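Local coordinates for penicillin-binding protein A (Mycobacterium tuberculosis, PDB 3UN7) that probably cross-links the stem peptides of cell-wall peptidoglycan as a penicillin-binding D,D-transpeptidase and helps to regulate cell length, at residues 154-159 with 169-174; 195-200 with 372-377; 274-279 with 325-330; 295-298 with 302-305; 385-390 with 452-457. All coordinates share one frame; numbering follows the deposited sequence.

The five contacts sample one transpeptidase domain from its catalytic helix outward. Contact 2 lies closest to the chemistry: the side chain of V197 is about 8 Å from that of S193, the probable acyl-ester nucleophile. Contact 3 continues the same core, its centre about 13 Å from that of contact 2, and the two touch directly through I198 CD1 and F276 CD2 (3.5 Å). Contact 4 shapes a loop between the two segments of contact 3 in sequence, with nearest atoms about 4 Å away. Contact 5 sets a loop against the C-terminal helix 446-458, its centre about 20 Å from that of contact 2. Contact 1 is remote, its centre about 42 Å from the centre of contact 2 on the opposite side of the chain's centre.

Contact 1: 154-159 with 169-174; sequences PNLLAS and WQRLGD
A helical excursion between strand 143-149 and the probable active-site serine, S193, brings L156 and L157, on the short helix 154-157, against W169, R171 and L172 near the end of helix 162-174. The backbones come nearest where the CA atoms of L157 and W169 lie 7.4 Å apart, and no hydrogen bond crosses the gap. L157 carries most of the apolar packing. Its CD1 methyl sits at the edge of the W169 indole, in the ring plane and 4.0 Å from CE3, and the same methyl also meets L172 CD1 of the next helical turn at 4.2 Å. The second methyl, L157 CD2, comes to 4.1 Å from W169 N. With CG anti to the backbone N (chi1 -172°), W169 swings its benzo edge to this leucine, and the two side chains cross at about a right angle.

The pair belongs to the transpeptidase domain, yet it is a surface contact that faces the N-terminal part of the chain: F61 packs on both L157 and W169, the W169 ring stacks with Y66, and N155 ND2 is hydrogen-bonded to Y49 O. Helix 154-157 and the W169 ring thus lie against residues of the region 49-66.

Toward the outer side, L156 meets R171. Its CD1 lies 4.0 Å from R171 NH1, at the edge of the guanidinium and near its plane, in van der Waals contact with a polar group. A bend at chi3 (-107°) turns the arginine tip back to the leucine, and A168, just before W169, touches both L156 and L157.

Contact 2: 195-200 with 372-377; sequences FKVITT and ELMVGA
T200 and V197, on helix 196-205, at whose start lies the SxxK signature of penicillin-binding proteins, face L373 and M374 of helix 364-379 in the buried core of the transpeptidase domain. S193, the probable acyl-ester nucleophile, and K196 are the two ends of that signature; K196 NZ is hydrogen-bonded to S252 OG and N254 OD1, the ends of the family's SxN motif.

The interhelical interactions are apolar. T200 and L373 reach toward each other tip to tip, CG2 to CD1 at 3.6 Å, while the neighbouring V197 CG2 touches M374 SD more loosely at 4.4 Å. The extended run of M374 from CB to SD brings its sulfur closer to V197 than the direction of its CB would suggest. Around this pair, F249 packs on both T200 and L373, and I327 on both V197 and M374.

No hydrogen bond crosses between the segments; the one polar side-chain bond within them lies in the first helix. A single torsion serves both needs of T200: at chi1 -54° its methyl stands anti to the backbone N, reaching L373, and its hydroxyl turns back along the helix. K196 O accepts from both T200 N and T200 OG1; the hydroxyl donates over a short 2.5 Å, at a C=O...OG1 angle of 157° and tilted 23° from the carbonyl plane.

Contact 3: 274-279 with 325-330; sequences RAFGLD and ATIANG
F276 and T326 make the tight part of this contact, which joins the C-terminal ends of helices 266-275 and 317-328. One ring carbon carries it: F276 CE1 lies 3.7 Å from T326 CG2 and 3.9 Å from T326 CB, with the methyl approaching obliquely to the ring. I327 adds a looser touch, its CG1 standing 4.2 Å from the same CE1. T326 holds its methyl anti to the backbone N (chi1 -63°), which sets it against the phenylalanine.

The looser, polar side holds one bridging water, which donates to F276 O at 3.0 Å and to T326 OG1 at 2.9 Å, joining main chain and hydroxyl where no direct bond forms. The threonine oxygen is also bonded to E322 O and T333 OG1, three partners in all, which together should restrain its rotation. Just past the phenylalanine the chain becomes exposed at G277, whose positive phi completes a Schellman motif; G330 ends the partner helix in the same way.

Helix 196-205 flanks the pair, with I198 and A201 against F276. Helix 364-379 supplies L370 and T371 beside I327, and F417 of strand 411-418 packs on it from the central antiparallel sheet.

Contact 4: 295-298 with 302-305; sequences GPIP and ALGM
A302, in the first turn of helix 300-306, faces P298, and L303 next to it faces I297: two successive residues of the helix meet two successive residues of the loop that leads into it. The CA atoms of I297 and A302 are 5.5 Å apart, so the chain doubles back closely on itself, and the packing across it is wholly apolar.

At A302 the CB points to the loop and meets the CD-CG side of the P298 ring, 3.7 Å from P298 CD and 4.1 Å from P298 CG. Its backbone N is hydrogen-bonded to D299 OD1, a side chain from the very link between loop and helix. Its carbonyl O is bonded to T306 OG1 farther along.

L303 follows with a backbone contact as well as a side-chain one. I297 CG2 lies 3.7 Å from L303 CA and equally 3.7 Å from L303 CB, with L303 CD1 at 4.2 Å, so that this one methyl fits along the root of the leucine. I297 has a left-handed backbone (phi 53°, psi 64°), uncommon for a beta-branched residue, while CG2 stands anti to its backbone N. Beyond the contact, L303 also packs on L269, and I297 on A266 and R270, which places helix 266-275 behind both side chains. L303 O is bonded to S307 OG, and S307 O in turn receives T199 OG1 from helix 196-205.

Such a close return, proline on alanine and isoleucine on leucine, is a compact loop-to-helix connection within the helical part of the penicillin-binding transpeptidase fold.

Contact 5: 385-390 with 452-457; sequences GAIPGV and AVIEAA
I387, in the loop leading to strand 393-399, packs on I454 and E455 of the C-terminal helix 446-458, a partly buried loop-on-helix contact at the flank of the domain's central antiparallel sheet. Strand 393-399 is an outermost strand of that five-stranded sheet, as counted within the chain, and helix 446-458 lies on one face of it: I454 touches V425 and V427 of one strand, and A416 and A418 of another. In penicillin-binding transpeptidases a sheet with helices on its faces forms the core of the domain, and this contact places the loop before the outermost strand 393-399 against one of those helices.

The apolar part depends on a single methyl. I387 CD1 reaches I454 CG2 at 3.8 Å and at the same time settles on the helix backbone, 3.7 Å from both E455 N and E455 CA. I387 CG1 stands anti to its carbonyl carbon (chi1 -50°), sending CD1 across to the helix. The isoleucine also opens a type II beta turn, I387 to V390, closed by a hydrogen bond from V390 N to I387 O of 3.0 Å; P388 and G389 fill its corners.

E455 runs obliquely past the isoleucine in an extended chain, so that its carboxylate OE1 comes to 3.9 Å from I387 CG1. The polar end finds its partner through solvent. G385 O and E455 OE1 lie 4.3 Å apart, and one water donates to both, 2.7 Å to G385 O and 2.6 Å to E455 OE1, with an angle of about 111° at the water oxygen.

Contact 1: 154-159 with 169-174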
# COMPACT_ATOMS: atom_id res chain seq x y z
N PRO A 154 18.45 4.06 -8.86
CA PRO A 154 18.33 3.97 -10.33
C PRO A 154 19.45 4.64 -11.10
O PRO A 154 19.62 4.34 -12.27
CB PRO A 154 16.99 4.68 -10.61
CG PRO A 154 16.21 4.49 -9.32
CD PRO A 154 17.27 4.71 -8.27
N ASN A 155 20.23 5.51 -10.46
CA ASN A 155 21.39 6.14 -11.13
C ASN A 155 22.40 5.11 -11.58
O ASN A 155 23.09 5.30 -12.58
CB ASN A 155 22.07 7.19 -10.24
CG ASN A 155 21.21 8.41 -10.05
OD1 ASN A 155 20.96 9.15 -11.00
ND2 ASN A 155 20.70 8.61 -8.82
N LEU A 156 22.47 4.01 -10.85
CA LEU A 156 23.34 2.88 -11.20
C LEU A 156 23.03 2.27 -12.56
O LEU A 156 23.95 1.96 -13.35
CB LEU A 156 23.24 1.80 -10.13
CG LEU A 156 24.00 2.06 -8.82
CD1 LEU A 156 23.66 0.97 -7.76
CD2 LEU A 156 25.51 2.16 -9.04
N LEU A 157 21.74 2.06 -12.81
CA LEU A 157 21.26 1.46 -14.05
C LEU A 157 21.18 2.47 -15.20
O LEU A 157 21.17 2.09 -16.36
CB LEU A 157 19.94 0.71 -13.80
CG LEU A 157 20.23 -0.45 -12.83
CD1 LEU A 157 18.99 -1.27 -12.47
CD2 LEU A 157 21.30 -1.38 -13.40
N ALA A 158 21.20 3.76 -14.85
CA ALA A 158 21.26 4.83 -15.83
C ALA A 158 22.71 5.17 -16.26
O ALA A 158 22.95 6.03 -17.11
CB ALA A 158 20.56 6.07 -15.28
N SER A 159 23.69 4.46 -15.68
CA SER A 159 25.07 4.64 -16.10
C SER A 159 25.25 4.30 -17.57
O SER A 159 24.62 3.39 -18.09
CB SER A 159 26.01 3.80 -15.26
OG SER A 159 27.33 3.91 -15.75
N TRP A 169 23.23 -4.61 -11.70
CA TRP A 169 22.18 -5.57 -12.02
C TRP A 169 22.37 -6.89 -11.26
O TRP A 169 21.42 -7.41 -10.67
CB TRP A 169 22.13 -5.81 -13.53
CG TRP A 169 20.97 -6.63 -13.97
CD1 TRP A 169 21.00 -7.93 -14.42
CD2 TRP A 169 19.60 -6.23 -13.99
NE1 TRP A 169 19.73 -8.34 -14.73
CE2 TRP A 169 18.85 -7.32 -14.47
CE3 TRP A 169 18.93 -5.04 -13.65
CZ2 TRP A 169 17.46 -7.26 -14.63
CZ3 TRP A 169 17.55 -4.99 -13.80
CH2 TRP A 169 16.83 -6.09 -14.29
N GLN A 170 23.60 -7.40 -11.26
CA GLN A 170 23.95 -8.67 -10.61
C GLN A 170 23.88 -8.56 -9.08
O GLN A 170 23.31 -9.45 -8.42
CB GLN A 170 25.34 -9.12 -11.09
CG GLN A 170 25.98 -10.28 -10.33
CD GLN A 170 27.18 -9.83 -9.50
OE1 GLN A 170 27.25 -8.68 -9.05
NE2 GLN A 170 28.13 -10.73 -9.31
N ARG A 171 24.42 -7.48 -8.52
CA ARG A 171 24.31 -7.19 -7.08
C ARG A 171 22.85 -7.13 -6.61
O ARG A 171 22.50 -7.73 -5.60
CB ARG A 171 25.03 -5.88 -6.72
CG ARG A 171 26.57 -5.92 -6.75
CD ARG A 171 27.17 -4.56 -6.36
NE ARG A 171 27.74 -3.81 -7.49
CZ ARG A 171 27.33 -2.61 -7.90
NH1 ARG A 171 26.32 -1.99 -7.30
NH2 ARG A 171 27.94 -2.02 -8.93
N LEU A 172 22.00 -6.42 -7.35
CA LEU A 172 20.59 -6.26 -6.97
C LEU A 172 19.82 -7.57 -7.12
O LEU A 172 18.99 -7.91 -6.28
CB LEU A 172 19.93 -5.14 -7.80
CG LEU A 172 20.44 -3.70 -7.56
CD1 LEU A 172 19.91 -2.69 -8.58
CD2 LEU A 172 20.16 -3.23 -6.14
N GLY A 173 20.12 -8.31 -8.18
CA GLY A 173 19.48 -9.59 -8.44
C GLY A 173 19.81 -10.66 -7.41
O GLY A 173 18.97 -11.51 -7.10
N ASP A 174 21.03 -10.60 -6.88
CA ASP A 174 21.52 -11.58 -5.93
C ASP A 174 21.22 -11.18 -4.48
O ASP A 174 21.27 -12.02 -3.59
CB ASP A 174 23.03 -11.81 -6.11
CG ASP A 174 23.36 -12.62 -7.37
OD1 ASP A 174 22.44 -13.18 -8.00
OD2 ASP A 174 24.56 -12.69 -7.72

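Contact 2: 195-200 with 372-377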
# COMPACT_ATOMS: atom_id res chain seq x y z
N PHE A 195 -7.21 -7.80 8.63
CA PHE A 195 -8.31 -8.40 7.87
C PHE A 195 -9.61 -8.52 8.67
O PHE A 195 -10.68 -8.69 8.09
CB PHE A 195 -7.92 -9.76 7.30
CG PHE A 195 -8.69 -10.13 6.06
CD1 PHE A 195 -8.56 -9.37 4.90
CD2 PHE A 195 -9.57 -11.20 6.06
CE1 PHE A 195 -9.28 -9.70 3.76
CE2 PHE A 195 -10.29 -11.53 4.92
CZ PHE A 195 -10.14 -10.77 3.77
N LYS A 196 -9.52 -8.40 10.00
CA LYS A 196 -10.72 -8.35 10.84
C LYS A 196 -11.62 -7.17 10.46
O LYS A 196 -12.79 -7.14 10.80
CB LYS A 196 -10.34 -8.30 12.32
CG LYS A 196 -9.50 -9.47 12.79
CD LYS A 196 -8.96 -9.24 14.20
CE LYS A 196 -8.17 -10.44 14.69
NZ LYS A 196 -7.35 -10.09 15.89
N VAL A 197 -11.07 -6.20 9.73
CA VAL A 197 -11.88 -5.14 9.16
C VAL A 197 -12.87 -5.74 8.14
O VAL A 197 -14.04 -5.38 8.12
CB VAL A 197 -11.01 -4.04 8.50
CG1 VAL A 197 -11.88 -3.06 7.72
CG2 VAL A 197 -10.18 -3.30 9.56
N ILE A 198 -12.38 -6.66 7.32
CA ILE A 198 -13.23 -7.29 6.31
C ILE A 198 -14.22 -8.26 6.96
O ILE A 198 -15.41 -8.27 6.61
CB ILE A 198 -12.38 -8.00 5.21
CG1 ILE A 198 -11.45 -7.00 4.51
CG2 ILE A 198 -13.27 -8.72 4.20
CD1 ILE A 198 -12.11 -5.70 4.04
N THR A 199 -13.74 -9.05 7.91
CA THR A 199 -14.59 -9.99 8.63
C THR A 199 -15.73 -9.22 9.31
O THR A 199 -16.89 -9.64 9.24
CB THR A 199 -13.79 -10.81 9.67
OG1 THR A 199 -12.69 -11.46 9.03
CG2 THR A 199 -14.69 -11.86 10.38
N THR A 200 -15.40 -8.11 9.95
CA THR A 200 -16.39 -7.27 10.63
C THR A 200 -17.39 -6.67 9.64
O THR A 200 -18.60 -6.70 9.90
CB THR A 200 -15.72 -6.14 11.45
OG1 THR A 200 -14.76 -6.72 12.34
CG2 THR A 200 -16.74 -5.33 12.25
N GLU A 372 -16.06 4.09 13.42
CA GLU A 372 -16.20 4.18 14.87
C GLU A 372 -15.39 3.07 15.57
O GLU A 372 -14.70 3.32 16.56
CB GLU A 372 -17.68 4.09 15.22
CG GLU A 372 -18.06 3.76 16.65
CD GLU A 372 -19.42 3.06 16.73
OE1 GLU A 372 -19.57 2.13 17.57
OE2 GLU A 372 -20.33 3.43 15.92
N LEU A 373 -15.45 1.87 15.02
CA LEU A 373 -14.68 0.74 15.55
C LEU A 373 -13.18 1.02 15.46
O LEU A 373 -12.42 0.75 16.40
CB LEU A 373 -15.04 -0.54 14.79
CG LEU A 373 -16.44 -1.12 15.09
CD1 LEU A 373 -16.71 -2.42 14.34
CD2 LEU A 373 -16.60 -1.36 16.56
N MET A 374 -12.77 1.57 14.33
CA MET A 374 -11.37 1.89 14.06
C MET A 374 -10.88 3.10 14.86
O MET A 374 -9.72 3.14 15.28
CB MET A 374 -11.17 2.07 12.55
CG MET A 374 -11.23 0.76 11.81
SD MET A 374 -11.11 0.96 10.01
CE MET A 374 -9.38 1.41 9.80
N VAL A 375 -11.75 4.07 15.10
CA VAL A 375 -11.44 5.14 16.06
C VAL A 375 -11.19 4.54 17.46
O VAL A 375 -10.23 4.92 18.16
CB VAL A 375 -12.54 6.23 16.11
CG1 VAL A 375 -12.37 7.15 17.33
CG2 VAL A 375 -12.51 7.06 14.81
N GLY A 376 -12.02 3.58 17.85
CA GLY A 376 -11.85 2.89 19.13
C GLY A 376 -10.54 2.11 19.20
O GLY A 376 -9.83 2.19 20.20
N ALA A 377 -10.23 1.35 18.15
CA ALA A 377 -8.97 0.59 18.08
C ALA A 377 -7.73 1.50 18.17
O ALA A 377 -6.75 1.16 18.84
CB ALA A 377 -8.92 -0.24 16.82

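Contact 3: 274-279 with 325-330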
# COMPACT_ATOMS: atom_id res chain seq x y z
N ARG A 274 -14.32 -9.41 -2.10
CA ARG A 274 -14.48 -8.95 -3.48
C ARG A 274 -14.97 -7.50 -3.55
O ARG A 274 -14.47 -6.71 -4.35
CB ARG A 274 -15.45 -9.87 -4.24
CG ARG A 274 -15.29 -9.83 -5.75
CD ARG A 274 -14.23 -10.83 -6.24
NE ARG A 274 -14.72 -12.22 -6.30
CZ ARG A 274 -14.61 -13.12 -5.32
NH1 ARG A 274 -14.03 -12.81 -4.16
NH2 ARG A 274 -15.08 -14.34 -5.50
N ALA A 275 -15.94 -7.16 -2.71
CA ALA A 275 -16.46 -5.80 -2.65
C ALA A 275 -15.34 -4.80 -2.34
O ALA A 275 -15.39 -3.65 -2.77
CB ALA A 275 -17.56 -5.70 -1.60
N PHE A 276 -14.33 -5.25 -1.60
CA PHE A 276 -13.21 -4.42 -1.22
C PHE A 276 -12.01 -4.58 -2.14
O PHE A 276 -10.91 -4.16 -1.79
CB PHE A 276 -12.80 -4.70 0.22
CG PHE A 276 -13.53 -3.88 1.23
CD1 PHE A 276 -13.14 -2.56 1.49
CD2 PHE A 276 -14.62 -4.41 1.90
CE1 PHE A 276 -13.82 -1.80 2.46
CE2 PHE A 276 -15.31 -3.65 2.88
CZ PHE A 276 -14.92 -2.35 3.14
N GLY A 277 -12.23 -5.20 -3.30
CA GLY A 277 -11.24 -5.27 -4.36
C GLY A 277 -10.36 -6.50 -4.41
O GLY A 277 -9.49 -6.59 -5.28
N LEU A 278 -10.55 -7.45 -3.50
CA LEU A 278 -9.79 -8.69 -3.57
C LEU A 278 -10.37 -9.58 -4.66
O LEU A 278 -11.57 -9.49 -4.96
CB LEU A 278 -9.80 -9.42 -2.23
CG LEU A 278 -8.78 -9.00 -1.17
CD1 LEU A 278 -8.90 -7.52 -0.81
CD2 LEU A 278 -8.97 -9.88 0.06
N ASP A 279 -9.53 -10.42 -5.25
CA ASP A 279 -9.97 -11.39 -6.26
C ASP A 279 -10.57 -10.73 -7.50
O ASP A 279 -11.34 -11.34 -8.25
CB ASP A 279 -10.89 -12.44 -5.61
CG ASP A 279 -10.15 -13.28 -4.60
OD1 ASP A 279 -9.29 -14.08 -5.01
OD2 ASP A 279 -10.39 -13.12 -3.38
N ALA A 325 -8.99 3.52 2.79
CA ALA A 325 -9.46 4.66 1.98
C ALA A 325 -10.95 4.54 1.65
O ALA A 325 -11.69 5.51 1.67
CB ALA A 325 -8.65 4.76 0.69
N THR A 326 -11.38 3.33 1.32
CA THR A 326 -12.79 3.03 1.05
C THR A 326 -13.71 3.34 2.25
O THR A 326 -14.71 4.04 2.09
CB THR A 326 -12.94 1.55 0.57
OG1 THR A 326 -12.23 1.40 -0.66
CG2 THR A 326 -14.40 1.16 0.33
N ILE A 327 -13.35 2.85 3.42
CA ILE A 327 -14.07 3.16 4.65
C ILE A 327 -14.07 4.68 4.86
O ILE A 327 -15.12 5.28 5.06
CB ILE A 327 -13.49 2.38 5.86
CG1 ILE A 327 -13.72 0.88 5.65
CG2 ILE A 327 -14.16 2.78 7.18
CD1 ILE A 327 -12.76 -0.02 6.44
N ALA A 328 -12.88 5.29 4.74
CA ALA A 328 -12.71 6.74 4.90
C ALA A 328 -13.63 7.55 3.99
O ALA A 328 -14.16 8.59 4.39
CB ALA A 328 -11.24 7.11 4.62
N ASN A 329 -13.82 7.06 2.77
CA ASN A 329 -14.68 7.71 1.79
C ASN A 329 -16.15 7.21 1.81
O ASN A 329 -16.81 7.14 0.77
CB ASN A 329 -14.06 7.51 0.40
CG ASN A 329 -14.66 8.41 -0.66
OD1 ASN A 329 -14.82 9.62 -0.45
ND2 ASN A 329 -14.98 7.83 -1.81
N GLY A 330 -16.65 6.85 2.99
CA GLY A 330 -18.07 6.47 3.13
C GLY A 330 -18.50 5.19 2.42
O GLY A 330 -19.69 4.99 2.15
O HOH W 1 -11.05 -1.17 -1.31

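Contact 4: 295-298 with 302-305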
# COMPACT_ATOMS: atom_id res chain seq x y z
N GLY A 295 -8.36 -16.14 -1.02
CA GLY A 295 -8.08 -17.58 -1.09
C GLY A 295 -9.33 -18.38 -1.39
O GLY A 295 -10.43 -17.82 -1.35
N PRO A 296 -9.18 -19.68 -1.69
CA PRO A 296 -10.34 -20.49 -2.05
C PRO A 296 -11.22 -20.90 -0.87
O PRO A 296 -12.39 -21.24 -1.06
CB PRO A 296 -9.71 -21.72 -2.72
CG PRO A 296 -8.37 -21.85 -2.04
CD PRO A 296 -7.93 -20.46 -1.71
N ILE A 297 -10.68 -20.85 0.35
CA ILE A 297 -11.42 -21.24 1.58
C ILE A 297 -12.06 -22.65 1.47
O ILE A 297 -13.29 -22.77 1.51
CB ILE A 297 -12.48 -20.16 2.01
CG1 ILE A 297 -11.95 -18.72 1.86
CG2 ILE A 297 -12.90 -20.39 3.44
CD1 ILE A 297 -12.97 -17.63 2.16
N PRO A 298 -11.23 -23.71 1.35
CA PRO A 298 -11.72 -25.08 1.08
C PRO A 298 -12.53 -25.72 2.20
O PRO A 298 -13.40 -26.55 1.94
CB PRO A 298 -10.43 -25.88 0.85
CG PRO A 298 -9.38 -25.14 1.61
CD PRO A 298 -9.75 -23.67 1.46
N ALA A 302 -9.95 -23.64 7.40
CA ALA A 302 -9.43 -22.57 6.56
C ALA A 302 -10.21 -21.28 6.77
O ALA A 302 -9.61 -20.21 6.90
CB ALA A 302 -9.43 -22.98 5.09
N LEU A 303 -11.54 -21.37 6.82
CA LEU A 303 -12.38 -20.20 7.07
C LEU A 303 -12.04 -19.54 8.40
O LEU A 303 -11.91 -18.30 8.49
CB LEU A 303 -13.88 -20.55 7.03
CG LEU A 303 -14.88 -19.43 7.41
CD1 LEU A 303 -14.72 -18.20 6.52
CD2 LEU A 303 -16.29 -19.96 7.30
N GLY A 304 -11.87 -20.35 9.45
CA GLY A 304 -11.44 -19.83 10.74
C GLY A 304 -10.18 -18.98 10.61
O GLY A 304 -10.12 -17.86 11.12
N MET A 305 -9.17 -19.53 9.93
CA MET A 305 -7.88 -18.87 9.74
C MET A 305 -7.98 -17.65 8.82
O MET A 305 -7.30 -16.65 9.03
CB MET A 305 -6.85 -19.87 9.19
CG MET A 305 -6.33 -20.90 10.21
SD MET A 305 -5.05 -22.00 9.50
CE MET A 305 -3.83 -20.77 8.97

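Contact 5: 385-390 with 452-457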
# COMPACT_ATOMS: atom_id res chain seq x y z
N GLY A 385 3.44 8.86 18.64
CA GLY A 385 3.30 9.69 17.45
C GLY A 385 1.91 10.24 17.20
O GLY A 385 1.65 10.78 16.13
N ALA A 386 1.01 10.10 18.18
CA ALA A 386 -0.33 10.69 18.11
C ALA A 386 -0.20 12.18 17.79
O ALA A 386 0.76 12.82 18.18
CB ALA A 386 -1.07 10.49 19.43
N ILE A 387 -1.18 12.71 17.06
CA ILE A 387 -1.15 14.09 16.60
C ILE A 387 -2.22 14.90 17.33
O ILE A 387 -3.41 14.58 17.23
CB ILE A 387 -1.39 14.18 15.06
CG1 ILE A 387 -0.46 13.22 14.30
CG2 ILE A 387 -1.21 15.62 14.57
CD1 ILE A 387 -1.00 12.74 12.94
N PRO A 388 -1.80 15.93 18.09
CA PRO A 388 -2.75 16.82 18.78
C PRO A 388 -3.85 17.35 17.85
O PRO A 388 -3.55 17.95 16.82
CB PRO A 388 -1.86 17.98 19.23
CG PRO A 388 -0.53 17.36 19.43
CD PRO A 388 -0.40 16.30 18.37
N GLY A 389 -5.10 17.10 18.23
CA GLY A 389 -6.26 17.63 17.50
C GLY A 389 -6.56 16.88 16.22
O GLY A 389 -7.25 17.39 15.34
N VAL A 390 -6.01 15.68 16.09
CA VAL A 390 -6.28 14.85 14.93
C VAL A 390 -6.71 13.47 15.40
O VAL A 390 -5.96 12.74 16.06
CB VAL A 390 -5.08 14.78 13.94
CG1 VAL A 390 -5.30 13.67 12.92
CG2 VAL A 390 -4.88 16.11 13.21
N ALA A 452 3.43 9.17 11.51
CA ALA A 452 4.36 10.16 10.92
C ALA A 452 3.94 10.50 9.49
O ALA A 452 4.14 11.63 9.01
CB ALA A 452 5.79 9.63 10.91
N VAL A 453 3.40 9.51 8.79
CA VAL A 453 2.96 9.69 7.40
C VAL A 453 1.70 10.54 7.36
O VAL A 453 1.60 11.48 6.55
CB VAL A 453 2.77 8.33 6.68
CG1 VAL A 453 2.13 8.51 5.34
CG2 VAL A 453 4.11 7.65 6.52
N ILE A 454 0.75 10.23 8.24
CA ILE A 454 -0.47 11.02 8.41
C ILE A 454 -0.14 12.47 8.81
O ILE A 454 -0.71 13.41 8.25
CB ILE A 454 -1.43 10.37 9.43
CG1 ILE A 454 -1.96 9.06 8.87
CG2 ILE A 454 -2.59 11.34 9.77
CD1 ILE A 454 -2.63 8.11 9.89
N GLU A 455 0.78 12.63 9.75
CA GLU A 455 1.18 13.97 10.21
C GLU A 455 1.69 14.78 9.03
O GLU A 455 1.29 15.93 8.85
CB GLU A 455 2.24 13.88 11.30
CG GLU A 455 2.63 15.24 11.92
CD GLU A 455 3.42 15.09 13.21
OE1 GLU A 455 3.38 13.99 13.83
OE2 GLU A 455 4.07 16.09 13.63
N ALA A 456 2.55 14.17 8.21
CA ALA A 456 3.13 14.83 7.04
C ALA A 456 2.04 15.23 6.05
O ALA A 456 2.05 16.34 5.51
CB ALA A 456 4.15 13.92 6.37
N ALA A 457 1.08 14.33 5.84
CA ALA A 457 -0.07 14.58 4.96
C ALA A 457 -0.94 15.75 5.41
O ALA A 457 -1.47 16.49 4.59
CB ALA A 457 -0.92 13.31 4.82
O HOH W 2 3.49 11.47 14.35